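Local coordinates for dipeptide Epimerase (Enterococcus faecalis V583, PDB 3JVA), which belongs to the mandelate racemase/muconate lactonizing enzyme family, pairing an N-terminal capping domain with an enolase-type barrel domain that carries a magnesium ion, at residues E17-T20 / T25-S28; E86-I91 / A97-I102; Q192-T195 / K201-Q204. All coordinates share one frame; numbering follows the deposited sequence.

How the interactions relate
The three contacts follow one another along the chain without overlapping. Interactions 1 and 2 fall in the N-terminal domain: the first pairs strands 3-21 and 24-27 at one border of the antiparallel sheet, the second joins helices 81-91 and 96-114. Interaction 3 belongs to the barrel domain, where the loop after strand 185-189 folds against helix 196-206. Centre to centre, interactions 1 and 3 are the closest pair, about 25 Å apart, with nearest atoms about 11 Å apart; interactions 2 and 3 lie about 35 Å apart between centres. None touch. Interactions 1 and 3 approach the magnesium region from different domains, whereas interaction 2 packs the helical layer.

Interaction 1: E17-T20 / T25-S28; sequences ETFT and TIES
Phe19 lays its ring beside Ile26, both side chains leaving the same face of a two-stranded antiparallel hairpin and running alongside each other. The touching atoms are CD2 of Phe19 and CD1 of Ile26, 3.8 Å apart, and the methyl lies in the ring plane, so it meets the edge of the ring. With CG of Phe19 anti to its own backbone N (chi1 -177°), the ring is carried out beside the extended ethyl branch of Ile26.

Beneath this pair the backbones are joined twice. Phe19 N donates to Ile26 O at 2.7 Å with an almost straight N-H...O angle of 171°, and Ile26 N returns a bond to Phe19 O at 2.6 Å, bent to 145°. This reciprocal exchange between the same two residues marks a hydrogen-bonded antiparallel pair. Its acceptors are approached again from CA-H groups: Thr18 CA is 3.3 Å from Ile26 O, and Thr25 CA is 3.1 Å from Phe19 O.

Thr20 and Thr25 form the next, non-hydrogen-bonded pair, on the other face, and bring their CG2 methyls to 4.1 Å. At the opposite end, CG2 of Thr18 rests 3.6 Å from CB of Glu27, the two side chains pointing the same way.

Strand 24-27 is an outermost strand of its sheet, and the hairpin belongs to the capping domain that in this superfamily closes over the barrel mouth. Phe19 and Ile26 both pack on Phe53, Phe19 also on Ala294, and the Phe19 side chain is about 9 Å from the magnesium ion. The chemistry is thus split: backbone bonds set the pairing, while the Phe19/Ile26 face packs on loops that include Phe53 and the threonine face is largely exposed.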
loop_
_atom_site.group_PDB
_atom_site.type_symbol
_atom_site.label_atom_id
_atom_site.label_comp_id
_atom_site.label_asym_id
_atom_site.label_seq_id
_atom_site.Cartn_x
_atom_site.Cartn_y
_atom_site.Cartn_z
ATOM N N GLU B 17 16.213 -2.527 48.599
ATOM C CA GLU B 17 16.412 -3.823 47.955
ATOM C C GLU B 17 17.253 -3.638 46.699
ATOM O O GLU B 17 16.969 -2.770 45.880
ATOM C CB GLU B 17 15.066 -4.454 47.573
ATOM C CG GLU B 17 14.126 -4.711 48.747
ATOM C CD GLU B 17 12.850 -5.439 48.334
ATOM O OE1 GLU B 17 11.970 -5.630 49.200
ATOM O OE2 GLU B 17 12.725 -5.822 47.149
ATOM N N THR B 18 18.288 -4.456 46.553
ATOM C CA THR B 18 19.156 -4.368 45.389
ATOM C C THR B 18 18.389 -4.743 44.126
ATOM O O THR B 18 17.533 -5.625 44.146
ATOM C CB THR B 18 20.376 -5.298 45.531
ATOM O OG1 THR B 18 19.932 -6.648 45.707
ATOM C CG2 THR B 18 21.220 -4.882 46.727
ATOM N N PHE B 19 18.700 -4.062 43.030
ATOM C CA PHE B 19 18.041 -4.306 41.751
ATOM C C PHE B 19 18.975 -5.127 40.873
ATOM O O PHE B 19 20.151 -4.799 40.728
ATOM C CB PHE B 19 17.712 -2.968 41.078
ATOM C CG PHE B 19 16.956 -3.100 39.785
ATOM C CD1 PHE B 19 15.772 -3.830 39.723
ATOM C CD2 PHE B 19 17.415 -2.472 38.631
ATOM C CE1 PHE B 19 15.054 -3.934 38.529
ATOM C CE2 PHE B 19 16.705 -2.567 37.431
ATOM C CZ PHE B 19 15.522 -3.300 37.381
ATOM N N THR B 20 18.459 -6.204 40.294
ATOM C CA THR B 20 19.285 -7.050 39.446
ATOM C C THR B 20 19.089 -6.710 37.975
ATOM O O THR B 20 17.961 -6.614 37.492
ATOM C CB THR B 20 18.963 -8.541 39.658
ATOM O OG1 THR B 20 18.905 -8.824 41.061
ATOM C CG2 THR B 20 20.042 -9.408 39.024
ATOM N N THR B 25 24.141 -5.795 39.159
ATOM C CA THR B 25 23.139 -5.386 40.135
ATOM C C THR B 25 23.303 -3.909 40.474
ATOM O O THR B 25 24.316 -3.291 40.144
ATOM C CB THR B 25 23.262 -6.191 41.447
ATOM O OG1 THR B 25 24.532 -5.924 42.051
ATOM C CG2 THR B 25 23.136 -7.683 41.176
ATOM N N ILE B 26 22.294 -3.354 41.137
ATOM C CA ILE B 26 22.299 -1.955 41.543
ATOM C C ILE B 26 21.824 -1.891 42.989
ATOM O O ILE B 26 20.725 -2.351 43.303
ATOM C CB ILE B 26 21.332 -1.120 40.680
ATOM C CG1 ILE B 26 21.684 -1.278 39.197
ATOM C CG2 ILE B 26 21.402 0.348 41.091
ATOM C CD1 ILE B 26 20.729 -0.564 38.268
ATOM N N GLU B 27 22.644 -1.331 43.872
ATOM C CA GLU B 27 22.256 -1.235 45.276
ATOM C C GLU B 27 22.102 0.197 45.759
ATOM O O GLU B 27 21.775 0.437 46.919
ATOM C CB GLU B 27 23.257 -1.985 46.160
ATOM C CG GLU B 27 24.715 -1.726 45.845
ATOM C CD GLU B 27 25.647 -2.591 46.681
ATOM O OE1 GLU B 27 26.876 -2.537 46.459
ATOM O OE2 GLU B 27 25.149 -3.327 47.561
ATOM N N SER B 28 22.320 1.148 44.857
ATOM C CA SER B 28 22.202 2.558 45.198
ATOM C C SER B 28 21.645 3.328 44.007
ATOM O O SER B 28 21.924 2.988 42.858
ATOM C CB SER B 28 23.577 3.119 45.581
ATOM O OG SER B 28 23.495 4.480 45.974
#

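Interaction 2: E86-I91 / A97-I102; sequences EVMDKI and AAKAAI
Asp89 and Lys99 close a salt bridge between two nearly antiparallel helices, Lys99 NZ standing 2.8 Å from Asp89 OD1. The ammonium comes to the anti side of the oxygen, 24° out of the carboxylate plane, and the two side chains cross at about a right angle. Lys99 gets there by extending fully beyond CG, so that the aliphatic chain spans the gap before the charge is delivered.

That aliphatic chain also makes one wall for Met88. The two side chains slide past each other in opposite directions, with Met88 CB 4.2 Å from Lys99 CG and Met88 SD 3.8 Å from Lys99 CA. The sulfur then seats itself against the branched root of Ile102, 3.6 Å from its CB, with CG1 and CG2 of Ile102 only slightly farther off. A bend at the last torsion of Met88 (chi3 -70°) turns the CE methyl back over helix 96-114, where it lies 3.8 Å from Lys99 O. Met88 SD therefore rests against Lys99 and Ile102 together, residues three apart on one side of their helix.

The lysine has a second direct partner: its NZ also donates to the backbone oxygen of Ser92, just past the end of helix 81-91, so the ammonium is shared between a side chain and the connection between the helices. This double grip would probably steady the charge at the exposed border of the contact.

The local axes approach to 10.9 Å at 160°, a helical hairpin with side chains filling the interval. Helix 59-73 covers it through Phe69, which touches both Met88 and Lys99, while Thr65 meets Ala98 and Ala72 meets Ile91, joining three helices of the N-terminal domain.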
loop_
_atom_site.group_PDB
_atom_site.type_symbol
_atom_site.label_atom_id
_atom_site.label_comp_id
_atom_site.label_asym_id
_atom_site.label_seq_id
_atom_site.Cartn_x
_atom_site.Cartn_y
_atom_site.Cartn_z
ATOM N N GLU B 86 15.652 24.240 22.809
ATOM C CA GLU B 86 16.325 24.526 21.546
ATOM C C GLU B 86 17.832 24.504 21.792
ATOM O O GLU B 86 18.585 23.856 21.064
ATOM C CB GLU B 86 15.920 25.910 21.041
ATOM C CG GLU B 86 16.619 26.339 19.764
ATOM C CD GLU B 86 16.227 27.745 19.356
ATOM O OE1 GLU B 86 16.779 28.713 19.919
ATOM O OE2 GLU B 86 15.351 27.878 18.485
ATOM N N VAL B 87 18.259 25.228 22.825
ATOM C CA VAL B 87 19.672 25.319 23.202
ATOM C C VAL B 87 20.256 23.952 23.551
ATOM O O VAL B 87 21.337 23.588 23.076
ATOM C CB VAL B 87 19.856 26.272 24.408
ATOM C CG1 VAL B 87 21.316 26.310 24.842
ATOM C CG2 VAL B 87 19.386 27.669 24.031
ATOM N N MET B 88 19.548 23.193 24.383
ATOM C CA MET B 88 20.037 21.869 24.759
ATOM C C MET B 88 20.157 20.945 23.547
ATOM O O MET B 88 21.114 20.176 23.438
ATOM C CB MET B 88 19.119 21.236 25.810
ATOM C CG MET B 88 19.131 21.974 27.141
ATOM S SD MET B 88 18.307 21.044 28.450
ATOM C CE MET B 88 16.603 21.135 27.921
ATOM N N ASP B 89 19.190 21.022 22.638
ATOM C CA ASP B 89 19.210 20.184 21.443
ATOM C C ASP B 89 20.343 20.557 20.493
ATOM O O ASP B 89 20.868 19.695 19.794
ATOM C CB ASP B 89 17.870 20.264 20.702
ATOM C CG ASP B 89 16.749 19.551 21.441
ATOM O OD1 ASP B 89 17.037 18.779 22.384
ATOM O OD2 ASP B 89 15.578 19.758 21.069
ATOM N N LYS B 90 20.716 21.833 20.463
ATOM C CA LYS B 90 21.816 22.271 19.604
ATOM C C LYS B 90 23.134 21.753 20.161
ATOM O O LYS B 90 24.062 21.444 19.416
ATOM C CB LYS B 90 21.895 23.799 19.533
ATOM C CG LYS B 90 20.924 24.461 18.574
ATOM C CD LYS B 90 21.199 25.961 18.500
ATOM C CE LYS B 90 20.222 26.686 17.579
ATOM N NZ LYS B 90 20.303 26.219 16.166
ATOM N N ILE B 91 23.208 21.667 21.485
ATOM C CA ILE B 91 24.406 21.206 22.164
ATOM C C ILE B 91 24.579 19.691 22.103
ATOM O O ILE B 91 25.655 19.200 21.768
ATOM C CB ILE B 91 24.390 21.658 23.651
ATOM C CG1 ILE B 91 24.542 23.185 23.725
ATOM C CG2 ILE B 91 25.491 20.966 24.430
ATOM C CD1 ILE B 91 24.420 23.765 25.120
ATOM N N ALA B 97 18.550 12.184 30.100
ATOM C CA ALA B 97 18.715 12.372 31.538
ATOM C C ALA B 97 19.105 13.820 31.840
ATOM O O ALA B 97 18.495 14.461 32.694
ATOM C CB ALA B 97 19.775 11.420 32.083
ATOM N N ALA B 98 20.110 14.330 31.129
ATOM C CA ALA B 98 20.578 15.704 31.340
ATOM C C ALA B 98 19.513 16.733 30.964
ATOM O O ALA B 98 19.309 17.710 31.679
ATOM C CB ALA B 98 21.864 15.957 30.543
ATOM N N LYS B 99 18.836 16.520 29.840
ATOM C CA LYS B 99 17.795 17.452 29.415
ATOM C C LYS B 99 16.623 17.466 30.396
ATOM O O LYS B 99 16.044 18.516 30.670
ATOM C CB LYS B 99 17.315 17.102 28.007
ATOM C CG LYS B 99 18.429 17.263 26.972
ATOM C CD LYS B 99 17.985 16.962 25.548
ATOM C CE LYS B 99 19.174 17.099 24.594
ATOM N NZ LYS B 99 18.833 16.762 23.175
ATOM N N ALA B 100 16.272 16.304 30.928
ATOM C CA ALA B 100 15.177 16.231 31.890
ATOM C C ALA B 100 15.531 17.008 33.160
ATOM O O ALA B 100 14.681 17.685 33.742
ATOM C CB ALA B 100 14.879 14.772 32.243
ATOM N N ALA B 101 16.782 16.904 33.591
ATOM C CA ALA B 101 17.216 17.590 34.805
ATOM C C ALA B 101 17.004 19.102 34.673
ATOM O O ALA B 101 16.453 19.744 35.566
ATOM C CB ALA B 101 18.682 17.271 35.094
ATOM N N ILE B 102 17.425 19.664 33.546
ATOM C CA ILE B 102 17.260 21.095 33.309
ATOM C C ILE B 102 15.784 21.453 33.151
ATOM O O ILE B 102 15.302 22.426 33.731
ATOM C CB ILE B 102 17.982 21.546 32.021
ATOM C CG1 ILE B 102 19.501 21.422 32.190
ATOM C CG2 ILE B 102 17.578 22.974 31.669
ATOM C CD1 ILE B 102 20.093 22.331 33.267
#

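Interaction 3: Q192-T195 / K201-Q204; sequences QAWT and KAIQ
Trp194 presents one face of its indole to the methyl of Ala202. Ala202 CB lies 3.7 Å from the centroid of the six-membered ring and only 14° off the ring normal, a CH-pi contact in which CZ2 is the closest ring atom, also at 3.7 Å. The rotamer explains the placement: CG of Trp194 sits beside the backbone N and anti to the carbonyl carbon (chi1 -47°), swinging the side chain back toward the helix that follows, and chi2 of -57° then turns the plane so that its broad side, and not its rim, receives the methyl.

Across the indole, the opposite face is met by Ala193 CB, 4.0 Å above the plane and set toward the rim. The two faces are therefore met by different methyls, Ala202 over the six-membered ring and Ala193 near the CD1-NE1 rim.

This is a beta-alpha unit of the enolase-type barrel. Strand 185-189 ends in the magnesium ligand Asp189, the loop holding 192-195 follows, and helix 196-206 begins right after Thr195, the N-cap residue, whose OG1 makes a weak hydrogen bond to Asp198 N. Trp194 thus packs from the loop onto the side of its own succeeding helix.

Ile203 adds a second, oblique touch. Its CG1 is 3.9 Å from Trp194 CZ3; CB points across rather than at the loop, and the CG1 branch, anti to the carbonyl carbon, brings the side chain closer. Its CD1 lies farther from that ring carbon than CG1 does, so the middle of the chain makes the contact.

Beyond the pair, Trp194 also rests on Val162 and on Asp169 of helix 166-180, and Ile166 at the start of that helix packs against Ala202.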
loop_
_atom_site.group_PDB
_atom_site.type_symbol
_atom_site.label_atom_id
_atom_site.label_comp_id
_atom_site.label_asym_id
_atom_site.label_seq_id
_atom_site.Cartn_x
_atom_site.Cartn_y
_atom_site.Cartn_z
ATOM N N GLN B 192 11.598 -6.643 26.947
ATOM C CA GLN B 192 12.117 -7.065 25.641
ATOM C C GLN B 192 12.630 -8.502 25.606
ATOM O O GLN B 192 13.512 -8.835 24.812
ATOM C CB GLN B 192 13.255 -6.130 25.214
ATOM C CG GLN B 192 12.966 -4.656 25.393
ATOM C CD GLN B 192 14.183 -3.791 25.112
ATOM O OE1 GLN B 192 14.627 -3.672 23.968
ATOM N NE2 GLN B 192 14.736 -3.192 26.161
ATOM N N ALA B 193 12.047 -9.363 26.427
ATOM C CA ALA B 193 12.502 -10.744 26.526
ATOM C C ALA B 193 12.203 -11.722 25.397
ATOM O O ALA B 193 12.995 -12.633 25.154
ATOM C CB ALA B 193 11.998 -11.340 27.843
ATOM N N TRP B 194 11.091 -11.545 24.694
ATOM C CA TRP B 194 10.709 -12.518 23.674
ATOM C C TRP B 194 10.693 -12.128 22.209
ATOM O O TRP B 194 10.676 -10.945 21.853
ATOM C CB TRP B 194 9.322 -13.066 24.010
ATOM C CG TRP B 194 9.152 -13.468 25.442
ATOM C CD1 TRP B 194 9.900 -14.377 26.135
ATOM C CD2 TRP B 194 8.143 -13.004 26.346
ATOM N NE1 TRP B 194 9.415 -14.511 27.416
ATOM C CE2 TRP B 194 8.336 -13.680 27.571
ATOM C CE3 TRP B 194 7.092 -12.083 26.240
ATOM C CZ2 TRP B 194 7.515 -13.467 28.683
ATOM C CZ3 TRP B 194 6.274 -11.871 27.345
ATOM C CH2 TRP B 194 6.493 -12.562 28.553
ATOM N N THR B 195 10.700 -13.160 21.365
ATOM C CA THR B 195 10.603 -12.985 19.925
ATOM C C THR B 195 9.095 -12.826 19.789
ATOM O O THR B 195 8.353 -13.205 20.697
ATOM C CB THR B 195 11.055 -14.245 19.144
ATOM O OG1 THR B 195 10.186 -15.345 19.452
ATOM C CG2 THR B 195 12.484 -14.614 19.509
ATOM N N LYS B 201 2.804 -16.679 22.773
ATOM C CA LYS B 201 2.672 -17.917 23.538
ATOM C C LYS B 201 2.730 -17.637 25.040
ATOM O O LYS B 201 1.853 -18.053 25.799
ATOM C CB LYS B 201 3.808 -18.871 23.160
ATOM C CG LYS B 201 3.547 -20.341 23.459
ATOM C CD LYS B 201 4.828 -21.177 23.326
ATOM C CE LYS B 201 5.666 -20.780 22.104
ATOM N NZ LYS B 201 4.906 -20.813 20.821
ATOM N N ALA B 202 3.768 -16.917 25.456
ATOM C CA ALA B 202 3.963 -16.600 26.867
ATOM C C ALA B 202 2.833 -15.749 27.434
ATOM O O ALA B 202 2.320 -16.024 28.517
ATOM C CB ALA B 202 5.304 -15.889 27.062
ATOM N N ILE B 203 2.440 -14.717 26.697
ATOM C CA ILE B 203 1.383 -13.836 27.166
ATOM C C ILE B 203 0.047 -14.562 27.312
ATOM O O ILE B 203 -0.670 -14.365 28.296
ATOM C CB ILE B 203 1.248 -12.610 26.234
ATOM C CG1 ILE B 203 2.515 -11.754 26.352
ATOM C CG2 ILE B 203 0.027 -11.782 26.618
ATOM C CD1 ILE B 203 2.604 -10.616 25.345
ATOM N N GLN B 204 -0.289 -15.413 26.349
ATOM C CA GLN B 204 -1.544 -16.144 26.444
ATOM C C GLN B 204 -1.519 -17.106 27.631
ATOM O O GLN B 204 -2.553 -17.385 28.232
ATOM C CB GLN B 204 -1.826 -16.889 25.141
ATOM C CG GLN B 204 -2.004 -15.933 23.979
ATOM C CD GLN B 204 -2.457 -16.614 22.717
ATOM O OE1 GLN B 204 -1.893 -17.630 22.308
ATOM N NE2 GLN B 204 -3.477 -16.049 22.081
#